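Local coordinates for protein catechol 1,2-dioxygenase (Burkholderia ambifaria, PDB 5VXT) that probably catalyses the iron(III)-dependent intradiol ring cleavage of catechol to cis,cis-muconate, and binds phosphatidylethanolamine among its helices, at residues N77-D82 with G220-L225; P147-G152 with E205-M210; Y97-M102 with R117-P122. One frame throughout, in Å; residues are numbered along the deposited sequence.

Contact 1 of 3, residues N77-D82 with G220-L225. With PTY (phosphatidylethanolamine), chain I.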
# COMPACT_ATOMS: atom_id res chain seq x y z
N ASN B 77 5.31 -0.42 2.06
CA ASN B 77 6.53 -0.24 1.28
C ASN B 77 7.04 -1.58 0.77
O ASN B 77 7.37 -1.72 -0.42
CB ASN B 77 7.59 0.48 2.10
CG ASN B 77 7.43 1.99 2.08
OD1 ASN B 77 6.94 2.56 1.09
ND2 ASN B 77 7.86 2.65 3.15
N LYS B 78 7.10 -2.58 1.65
CA LYS B 78 7.54 -3.91 1.22
C LYS B 78 6.57 -4.52 0.21
O LYS B 78 7.00 -5.19 -0.74
CB LYS B 78 7.69 -4.82 2.44
CG LYS B 78 8.06 -6.26 2.10
CD LYS B 78 8.54 -7.01 3.34
CE LYS B 78 8.42 -8.51 3.16
NZ LYS B 78 8.97 -8.95 1.86
N LEU B 79 5.27 -4.30 0.40
CA LEU B 79 4.27 -4.88 -0.50
C LEU B 79 4.46 -4.38 -1.93
O LEU B 79 4.33 -5.15 -2.89
CB LEU B 79 2.86 -4.57 0.00
CG LEU B 79 1.66 -5.07 -0.83
CD1 LEU B 79 1.44 -6.57 -0.66
CD2 LEU B 79 0.39 -4.30 -0.50
N GLY B 80 4.75 -3.10 -2.09
CA GLY B 80 4.99 -2.52 -3.40
C GLY B 80 6.37 -2.83 -3.95
O GLY B 80 6.51 -3.06 -5.16
N GLN B 81 7.39 -2.84 -3.09
CA GLN B 81 8.70 -3.30 -3.53
C GLN B 81 8.64 -4.73 -4.06
O GLN B 81 9.33 -5.08 -5.02
CB GLN B 81 9.72 -3.20 -2.39
CG GLN B 81 10.48 -1.88 -2.35
CD GLN B 81 11.50 -1.77 -3.47
OE1 GLN B 81 12.07 -2.77 -3.92
NE2 GLN B 81 11.75 -0.54 -3.93
N ASP B 82 7.80 -5.57 -3.43
CA ASP B 82 7.62 -6.94 -3.89
C ASP B 82 6.77 -7.02 -5.15
O ASP B 82 6.77 -8.06 -5.83
CB ASP B 82 6.96 -7.80 -2.80
CG ASP B 82 7.91 -8.17 -1.66
OD1 ASP B 82 9.15 -8.06 -1.83
OD2 ASP B 82 7.42 -8.59 -0.60
N GLY B 220 7.52 -13.21 0.36
CA GLY B 220 6.81 -12.03 -0.07
C GLY B 220 5.89 -11.47 1.00
O GLY B 220 5.55 -12.12 1.99
N ALA B 221 5.49 -10.22 0.78
CA ALA B 221 4.66 -9.51 1.75
C ALA B 221 3.30 -10.17 1.91
O ALA B 221 2.73 -10.13 3.01
CB ALA B 221 4.50 -8.05 1.33
N THR B 222 2.75 -10.75 0.85
CA THR B 222 1.46 -11.42 0.97
C THR B 222 1.55 -12.58 1.95
O THR B 222 0.80 -12.65 2.93
CB THR B 222 0.97 -11.89 -0.39
OG1 THR B 222 0.92 -10.78 -1.29
CG2 THR B 222 -0.43 -12.50 -0.27
N GLN B 223 2.51 -13.48 1.71
CA GLN B 223 2.68 -14.62 2.60
C GLN B 223 3.07 -14.19 4.01
O GLN B 223 2.66 -14.83 4.98
CB GLN B 223 3.74 -15.57 2.05
CG GLN B 223 3.74 -16.91 2.75
CD GLN B 223 2.43 -17.63 2.58
OE1 GLN B 223 2.02 -17.94 1.47
NE2 GLN B 223 1.75 -17.89 3.69
N GLN B 224 3.85 -13.12 4.13
CA GLN B 224 4.21 -12.61 5.45
C GLN B 224 2.96 -12.25 6.26
O GLN B 224 2.83 -12.65 7.42
CB GLN B 224 5.14 -11.41 5.32
CG GLN B 224 5.49 -10.72 6.63
CD GLN B 224 6.44 -9.56 6.44
OE1 GLN B 224 7.58 -9.73 5.99
NE2 GLN B 224 5.98 -8.36 6.78
N LEU B 225 2.03 -11.52 5.65
CA LEU B 225 0.80 -11.17 6.35
C LEU B 225 -0.08 -12.40 6.57
O LEU B 225 -0.64 -12.57 7.66
CB LEU B 225 0.03 -10.09 5.58
CG LEU B 225 -1.33 -9.65 6.16
CD1 LEU B 225 -1.19 -9.24 7.61
CD2 LEU B 225 -1.93 -8.51 5.34
C1 PTY I . 3.33 -5.91 13.08
C2 PTY I . 8.22 -8.14 9.37
C3 PTY I . 8.35 -7.67 10.82
O4 PTY I . 1.93 -6.00 13.30
C5 PTY I . 5.16 -6.80 11.64
C6 PTY I . 3.66 -6.68 11.81
O7 PTY I . 3.10 -5.99 10.68
C8 PTY I . 2.83 -6.87 9.56
O10 PTY I . 3.30 -8.00 9.51
C11 PTY I . 1.95 -6.37 8.44
C12 PTY I . 0.56 -6.06 8.99
C13 PTY I . -0.02 -4.87 8.25
C14 PTY I . -1.44 -5.10 7.78
C15 PTY I . -1.82 -3.98 6.83
C16 PTY I . -2.85 -4.42 5.80
C17 PTY I . -4.27 -4.26 6.32
C18 PTY I . -5.24 -4.76 5.27
C19 PTY I . -6.68 -4.43 5.62
C20 PTY I . -7.52 -4.37 4.36
C21 PTY I . -7.01 -3.29 3.42
C22 PTY I . -7.25 -1.90 4.00
C23 PTY I . -6.63 -0.82 3.12
C24 PTY I . -7.43 0.48 3.16
C25 PTY I . -7.41 1.13 4.54
C26 PTY I . -8.40 2.29 4.58
C27 PTY I . -9.79 1.82 4.16
C28 PTY I . -10.80 1.99 5.29
C29 PTY I . -10.40 1.18 6.50
C30 PTY I . 1.24 -5.09 14.17
C31 PTY I . -0.27 -5.15 14.29
O30 PTY I . 1.89 -4.27 14.81
C32 PTY I . -0.87 -4.94 12.91
C33 PTY I . -0.22 -3.73 12.26
C34 PTY I . -1.25 -2.64 11.98
C35 PTY I . -1.91 -2.88 10.64
C36 PTY I . -2.82 -1.71 10.27
C37 PTY I . -2.04 -0.41 10.37
C38 PTY I . -2.85 0.73 9.78
C39 PTY I . -1.92 1.78 9.18
C40 PTY I . -1.45 1.37 7.79
C41 PTY I . -2.40 1.92 6.72
C42 PTY I . -3.42 0.86 6.33
C43 PTY I . -2.71 -0.42 5.88
C44 PTY I . -3.32 -0.96 4.60
P1 PTY I . 7.45 -5.72 12.39
O11 PTY I . 7.85 -6.34 10.95
O12 PTY I . 7.79 -4.25 12.38
O13 PTY I . 8.05 -6.62 13.45
O14 PTY I . 5.84 -5.83 12.43
N1 PTY I . 9.22 -7.50 8.55
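Leu79 and Ala221 bring the two helices to their nearest backbone approach, with CA atoms 5.2 Å apart, while the axes of the short segments 77-81 and 221-225 run at 139° to each other. The methyl group of Ala221 fits against the helix surface, its CB lying 3.7 Å from Leu79 CA and also meeting Leu79 CD1. Beside this apolar patch, Asp82 OD2 is gripped twice. Lys78 NZ approaches the syn lone pair at 2.9 Å in a salt bridge spanning one helical turn, and the backbone N of Ala221 donates from the anti side, 20° out of the carboxylate plane, with Ala221 N and Asp82 OD2 also 2.9 Å apart. Gly220 is the N-cap residue of helix 221-229, so the carboxylate sits at the positive end of the helix dipole, which would probably stabilise its charge. The contact thus joins the helical N-terminal part of the intradiol dioxygenase to helix 221-229, which lies between strands 203-209 and 238-244. The long Lys78 chain turns only at chi4 (47°), which swings NZ towards Asp82 and leaves CE 3.2 Å from Gln224 OE1; NZ also donates to Gln219 O. Gln224 lies across this lysine, and its amide reaches the phospholipid head group, NE2 standing 3.4 Å from C2 of the phosphatidylethanolamine. Further along, Leu225 CD1 touches lipid carbon C12.

Contact 2 of 3, residues P147-G152 with E205-M210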
# COMPACT_ATOMS: atom_id res chain seq x y z
N PRO B 147 0.23 -34.78 -20.35
CA PRO B 147 -0.52 -33.99 -21.33
C PRO B 147 -1.99 -33.85 -20.95
O PRO B 147 -2.60 -34.78 -20.41
CB PRO B 147 -0.35 -34.78 -22.64
CG PRO B 147 -0.12 -36.19 -22.18
CD PRO B 147 0.64 -36.09 -20.88
N LEU B 148 -2.55 -32.68 -21.25
CA LEU B 148 -3.93 -32.34 -20.93
C LEU B 148 -4.59 -31.69 -22.14
O LEU B 148 -4.03 -30.75 -22.71
CB LEU B 148 -4.00 -31.39 -19.72
CG LEU B 148 -5.37 -30.79 -19.39
CD1 LEU B 148 -6.29 -31.82 -18.76
CD2 LEU B 148 -5.20 -29.60 -18.46
N VAL B 149 -5.76 -32.19 -22.52
CA VAL B 149 -6.55 -31.59 -23.60
C VAL B 149 -7.79 -30.95 -22.99
O VAL B 149 -8.58 -31.61 -22.31
CB VAL B 149 -6.94 -32.62 -24.67
CG1 VAL B 149 -7.92 -31.99 -25.64
CG2 VAL B 149 -5.71 -33.10 -25.40
N ILE B 150 -7.96 -29.65 -23.24
CA ILE B 150 -9.16 -28.91 -22.84
C ILE B 150 -9.90 -28.53 -24.11
O ILE B 150 -9.33 -27.92 -25.01
CB ILE B 150 -8.81 -27.66 -22.02
CG1 ILE B 150 -7.83 -28.00 -20.90
CG2 ILE B 150 -10.08 -27.04 -21.47
CD1 ILE B 150 -7.28 -26.76 -20.19
N HIS B 151 -11.18 -28.89 -24.17
CA HIS B 151 -11.95 -28.66 -25.38
C HIS B 151 -13.40 -28.37 -25.02
O HIS B 151 -13.91 -28.86 -24.01
CB HIS B 151 -11.89 -29.86 -26.33
CG HIS B 151 -12.47 -31.11 -25.75
ND1 HIS B 151 -13.75 -31.55 -26.04
CD2 HIS B 151 -11.95 -32.02 -24.89
CE1 HIS B 151 -13.99 -32.67 -25.39
NE2 HIS B 151 -12.91 -32.99 -24.69
N GLY B 152 -14.06 -27.59 -25.86
CA GLY B 152 -15.48 -27.39 -25.71
C GLY B 152 -15.99 -26.45 -26.76
O GLY B 152 -15.32 -26.18 -27.76
N GLU B 205 -10.06 -25.52 -28.62
CA GLU B 205 -9.31 -26.64 -28.05
C GLU B 205 -7.92 -26.19 -27.66
O GLU B 205 -7.24 -25.51 -28.45
CB GLU B 205 -9.24 -27.81 -29.03
CG GLU B 205 -8.56 -29.04 -28.45
CD GLU B 205 -8.74 -30.25 -29.34
OE1 GLU B 205 -9.61 -30.20 -30.23
OE2 GLU B 205 -8.01 -31.24 -29.14
N PHE B 206 -7.49 -26.55 -26.46
CA PHE B 206 -6.14 -26.30 -25.98
C PHE B 206 -5.47 -27.63 -25.69
O PHE B 206 -6.05 -28.49 -25.03
CB PHE B 206 -6.13 -25.41 -24.73
CG PHE B 206 -6.66 -24.03 -24.98
CD1 PHE B 206 -5.85 -23.06 -25.55
CD2 PHE B 206 -7.96 -23.69 -24.65
CE1 PHE B 206 -6.33 -21.78 -25.78
CE2 PHE B 206 -8.45 -22.42 -24.87
CZ PHE B 206 -7.63 -21.46 -25.44
N ARG B 207 -4.25 -27.79 -26.19
CA ARG B 207 -3.43 -28.96 -25.90
C ARG B 207 -2.23 -28.48 -25.10
O ARG B 207 -1.48 -27.61 -25.55
CB ARG B 207 -3.03 -29.66 -27.20
CG ARG B 207 -4.25 -30.15 -27.94
CD ARG B 207 -3.93 -30.76 -29.29
NE ARG B 207 -5.15 -31.07 -30.02
CZ ARG B 207 -5.18 -31.50 -31.28
NH1 ARG B 207 -4.05 -31.66 -31.94
NH2 ARG B 207 -6.34 -31.76 -31.87
N THR B 208 -2.07 -29.03 -23.91
CA THR B 208 -1.17 -28.45 -22.93
C THR B 208 -0.77 -29.55 -21.96
O THR B 208 -0.89 -30.74 -22.27
CB THR B 208 -1.84 -27.24 -22.25
OG1 THR B 208 -0.96 -26.68 -21.27
CG2 THR B 208 -3.15 -27.64 -21.58
N LEU B 209 -0.29 -29.16 -20.78
CA LEU B 209 0.08 -30.08 -19.72
C LEU B 209 -0.66 -29.70 -18.44
O LEU B 209 -1.11 -28.57 -18.27
CB LEU B 209 1.60 -30.09 -19.49
CG LEU B 209 2.49 -30.32 -20.72
CD1 LEU B 209 3.96 -30.15 -20.36
CD2 LEU B 209 2.24 -31.71 -21.32
N MET B 210 -0.78 -30.67 -17.55
CA MET B 210 -1.59 -30.50 -16.35
C MET B 210 -0.91 -29.55 -15.36
O MET B 210 0.23 -29.80 -14.95
CB MET B 210 -1.82 -31.87 -15.70
CG MET B 210 -2.52 -31.82 -14.36
SD MET B 210 -4.26 -31.41 -14.53
CE MET B 210 -4.77 -32.74 -15.61
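Thr208 O and the backbone N of Leu148 form a short hydrogen bond of 2.7 Å across the two strands, although the donor stands 45° above the carbonyl plane. Thr208 N returns a bond to Leu148 O, and Ile150 and Phe206 exchange a second pair, of which Phe206 N to Ile150 O is nearly straight (172° at the hydrogen). Leu148 with Thr208 and Ile150 with Phe206 are therefore the hydrogen-bonded pairs of two antiparallel strands in a mixed sheet, whereas Val149 with Arg207 and His151 with Glu205 are non-hydrogen-bonded; here CA-H groups add contacts, such as Glu205 CA to Ile150 O at 3.3 Å.

Side chains alternate between the two faces. On the face of Leu148, Ile150, Phe206 and Thr208, the loop residue Met210 reaches over, its CE 3.6 Å from Leu148 CD1; bends at chi2 and chi3 fold its methyl back to that point. The CB atoms of Ile150 and Phe206 also pack on this face, and Thr208 OG1 is hydrogen-bonded to His171 NE2. On the other face, Arg207 takes hold of a single carboxylate oxygen side-on: NE and NH2 both donate to Glu205 OE2, at 3.0 Å from NE. The oxygen lies in the guanidinium plane, but both nitrogens approach from above the same face of the carboxylate, well out of its plane. Val149 CG1 touches Glu205 OE2 at 3.6 Å, while Val149 CG2 lies alongside Arg207 CG.

Strand 147-155 is flanked in the sheet by 203-209 and by 295-303, whose Asp297 OD1 is hydrogen-bonded to His151 NE2. Strand 134-136 lies beyond 203-209, and Phe206 packs against Val167 and Cys169 of strand 166-170 in the second sheet, as in the beta-sandwich core of intradiol dioxygenases.

Contact 3 of 3, residues Y97-M102 with R117-P122. With CAQ (catechol), chain K.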
# COMPACT_ATOMS: atom_id res chain seq x y z
N TYR B 97 -14.54 -10.27 -3.61
CA TYR B 97 -15.60 -9.33 -3.28
C TYR B 97 -16.12 -8.62 -4.53
O TYR B 97 -17.33 -8.41 -4.68
CB TYR B 97 -15.11 -8.30 -2.25
CG TYR B 97 -16.22 -7.50 -1.61
CD1 TYR B 97 -17.20 -8.13 -0.84
CD2 TYR B 97 -16.30 -6.12 -1.76
CE1 TYR B 97 -18.23 -7.41 -0.26
CE2 TYR B 97 -17.32 -5.39 -1.18
CZ TYR B 97 -18.28 -6.03 -0.43
OH TYR B 97 -19.29 -5.31 0.16
N LEU B 98 -15.21 -8.24 -5.43
CA LEU B 98 -15.64 -7.57 -6.65
C LEU B 98 -16.55 -8.47 -7.48
O LEU B 98 -17.48 -7.98 -8.14
CB LEU B 98 -14.43 -7.13 -7.47
CG LEU B 98 -13.48 -6.18 -6.74
CD1 LEU B 98 -12.34 -5.81 -7.67
CD2 LEU B 98 -14.22 -4.94 -6.26
N ASP B 99 -16.27 -9.77 -7.49
CA ASP B 99 -17.14 -10.71 -8.22
C ASP B 99 -18.50 -10.83 -7.55
O ASP B 99 -19.52 -10.95 -8.24
CB ASP B 99 -16.49 -12.09 -8.32
CG ASP B 99 -15.40 -12.16 -9.37
OD1 ASP B 99 -15.16 -11.15 -10.09
OD2 ASP B 99 -14.77 -13.23 -9.48
N ILE B 100 -18.53 -10.83 -6.21
CA ILE B 100 -19.79 -10.90 -5.48
C ILE B 100 -20.69 -9.73 -5.85
O ILE B 100 -21.88 -9.90 -6.11
CB ILE B 100 -19.55 -10.96 -3.96
CG1 ILE B 100 -18.96 -12.31 -3.55
CG2 ILE B 100 -20.85 -10.70 -3.20
CD1 ILE B 100 -18.62 -12.39 -2.05
N ARG B 101 -20.12 -8.53 -5.91
CA ARG B 101 -20.91 -7.37 -6.29
C ARG B 101 -21.36 -7.44 -7.75
O ARG B 101 -22.51 -7.12 -8.06
CB ARG B 101 -20.14 -6.08 -6.02
CG ARG B 101 -19.74 -5.96 -4.53
CD ARG B 101 -19.35 -4.53 -4.09
NE ARG B 101 -20.49 -3.61 -4.06
CZ ARG B 101 -20.67 -2.60 -4.90
NH1 ARG B 101 -19.77 -2.32 -5.83
NH2 ARG B 101 -21.75 -1.84 -4.80
N MET B 102 -20.48 -7.87 -8.66
CA MET B 102 -20.87 -8.01 -10.06
C MET B 102 -21.93 -9.09 -10.22
O MET B 102 -22.88 -8.94 -11.00
CB MET B 102 -19.66 -8.33 -10.94
CG MET B 102 -18.88 -7.11 -11.42
SD MET B 102 -17.45 -7.48 -12.46
CE MET B 102 -16.36 -8.27 -11.26
N ARG B 117 -18.65 -16.22 -13.59
CA ARG B 117 -17.35 -15.58 -13.52
C ARG B 117 -16.59 -16.09 -12.29
O ARG B 117 -17.18 -16.58 -11.33
CB ARG B 117 -17.49 -14.06 -13.44
CG ARG B 117 -18.21 -13.58 -12.16
CD ARG B 117 -18.09 -12.07 -11.93
NE ARG B 117 -18.52 -11.28 -13.09
CZ ARG B 117 -19.79 -10.98 -13.38
NH1 ARG B 117 -20.77 -11.40 -12.60
NH2 ARG B 117 -20.06 -10.26 -14.46
N THR B 118 -15.27 -15.98 -12.34
CA THR B 118 -14.50 -15.95 -11.09
C THR B 118 -13.27 -15.08 -11.33
O THR B 118 -13.15 -14.41 -12.36
CB THR B 118 -14.19 -17.36 -10.56
OG1 THR B 118 -13.68 -17.25 -9.21
CG2 THR B 118 -13.21 -18.10 -11.43
N ILE B 119 -12.36 -15.03 -10.35
CA ILE B 119 -11.39 -13.95 -10.38
C ILE B 119 -10.39 -14.13 -11.52
O ILE B 119 -10.15 -15.24 -12.01
CB ILE B 119 -10.67 -13.83 -9.02
CG1 ILE B 119 -9.70 -14.99 -8.83
CG2 ILE B 119 -11.71 -13.73 -7.92
CD1 ILE B 119 -8.92 -14.91 -7.54
N GLU B 120 -9.84 -13.01 -11.97
CA GLU B 120 -8.82 -13.02 -13.01
C GLU B 120 -7.47 -13.44 -12.45
O GLU B 120 -6.70 -14.14 -13.11
CB GLU B 120 -8.73 -11.63 -13.66
CG GLU B 120 -7.67 -11.49 -14.74
CD GLU B 120 -7.62 -10.07 -15.30
OE1 GLU B 120 -8.66 -9.39 -15.31
OE2 GLU B 120 -6.53 -9.63 -15.74
N GLY B 121 -7.16 -13.02 -11.22
CA GLY B 121 -5.84 -13.20 -10.71
C GLY B 121 -4.91 -12.18 -11.32
O GLY B 121 -5.29 -11.43 -12.23
N PRO B 122 -3.67 -12.12 -10.83
CA PRO B 122 -2.72 -11.09 -11.30
C PRO B 122 -1.76 -11.53 -12.40
O PRO B 122 -0.82 -10.78 -12.69
CB PRO B 122 -1.94 -10.79 -10.01
CG PRO B 122 -1.88 -12.11 -9.31
CD PRO B 122 -3.19 -12.81 -9.62
C1 CAQ K . -2.81 -15.42 -7.26
C2 CAQ K . -2.21 -16.17 -8.26
C3 CAQ K . -3.00 -16.82 -9.19
O3 CAQ K . -2.47 -17.57 -10.20
C4 CAQ K . -4.47 -16.71 -9.09
O4 CAQ K . -5.25 -17.35 -10.00
C5 CAQ K . -5.03 -15.95 -8.07
C6 CAQ K . -4.19 -15.31 -7.16
O HOH W 1 -14.00 -11.71 -12.49
O HOH W 2 -15.50 -15.38 -7.94
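The side chains of Asp99 and Arg117 run past one another head to tail, with carboxylate and guanidinium planes 47° apart. Instead of a salt bridge, the aliphatic part of the arginine meets the acid, with Arg117 CD 3.6 Å from Asp99 OD1. The bend at chi3 (53°) turns the guanidinium towards Met102, whose CB sits over the centre of one face, 3.6 Å from Arg117 CZ. Met102 SD lies near Arg117 NE, so the methionine follows the flat group from its middle to NE. The charge of Arg117 is met elsewhere, as NH1 forms salt bridges with Asp103 and Asp106 of helix 94-109.

Two waters link the Asp99 carboxylate to the loop. One donates to Asp99 OD1 at 2.7 Å and to Thr118 O, the other to Asp99 OD2 and Thr118 OG1, a hydroxyl that is also bonded to Ala270 O. Ile119 CG2 packs 3.5 Å from Asp99 OD2, while its CD1 approaches the catechol ring at 4.1 Å from C5. Further on, Pro122 CD lies 3.5 Å from catechol C1. The buried acid is thus tied to the substrate-lining loop through water, and each carboxylate oxygen receives one water hydrogen bond, which probably offsets part of the cost of burying the charge.

In the fold
Contacts 1 and 3 each tie the helical N-terminal region to the dioxygenase part of the chain; their centres are 22 Å apart, and both touch the second subunit. Contact 2 lies within the dioxygenase part, on the opposite side of the chain's centre from contact 1, with 34 Å between their centres and about 20 Å between nearest atoms. The active site lies between these extremes: the side chain of Ile119 in contact 3 is about 8 Å from the iron(III) ion, that of Ile150 in contact 2 is about 12 Å from it, and the side chain of Thr222 in contact 1 is about 8 Å from catechol. Contact 1 alone borders phosphatidylethanolamine directly, whereas contact 3 lines the catechol pocket.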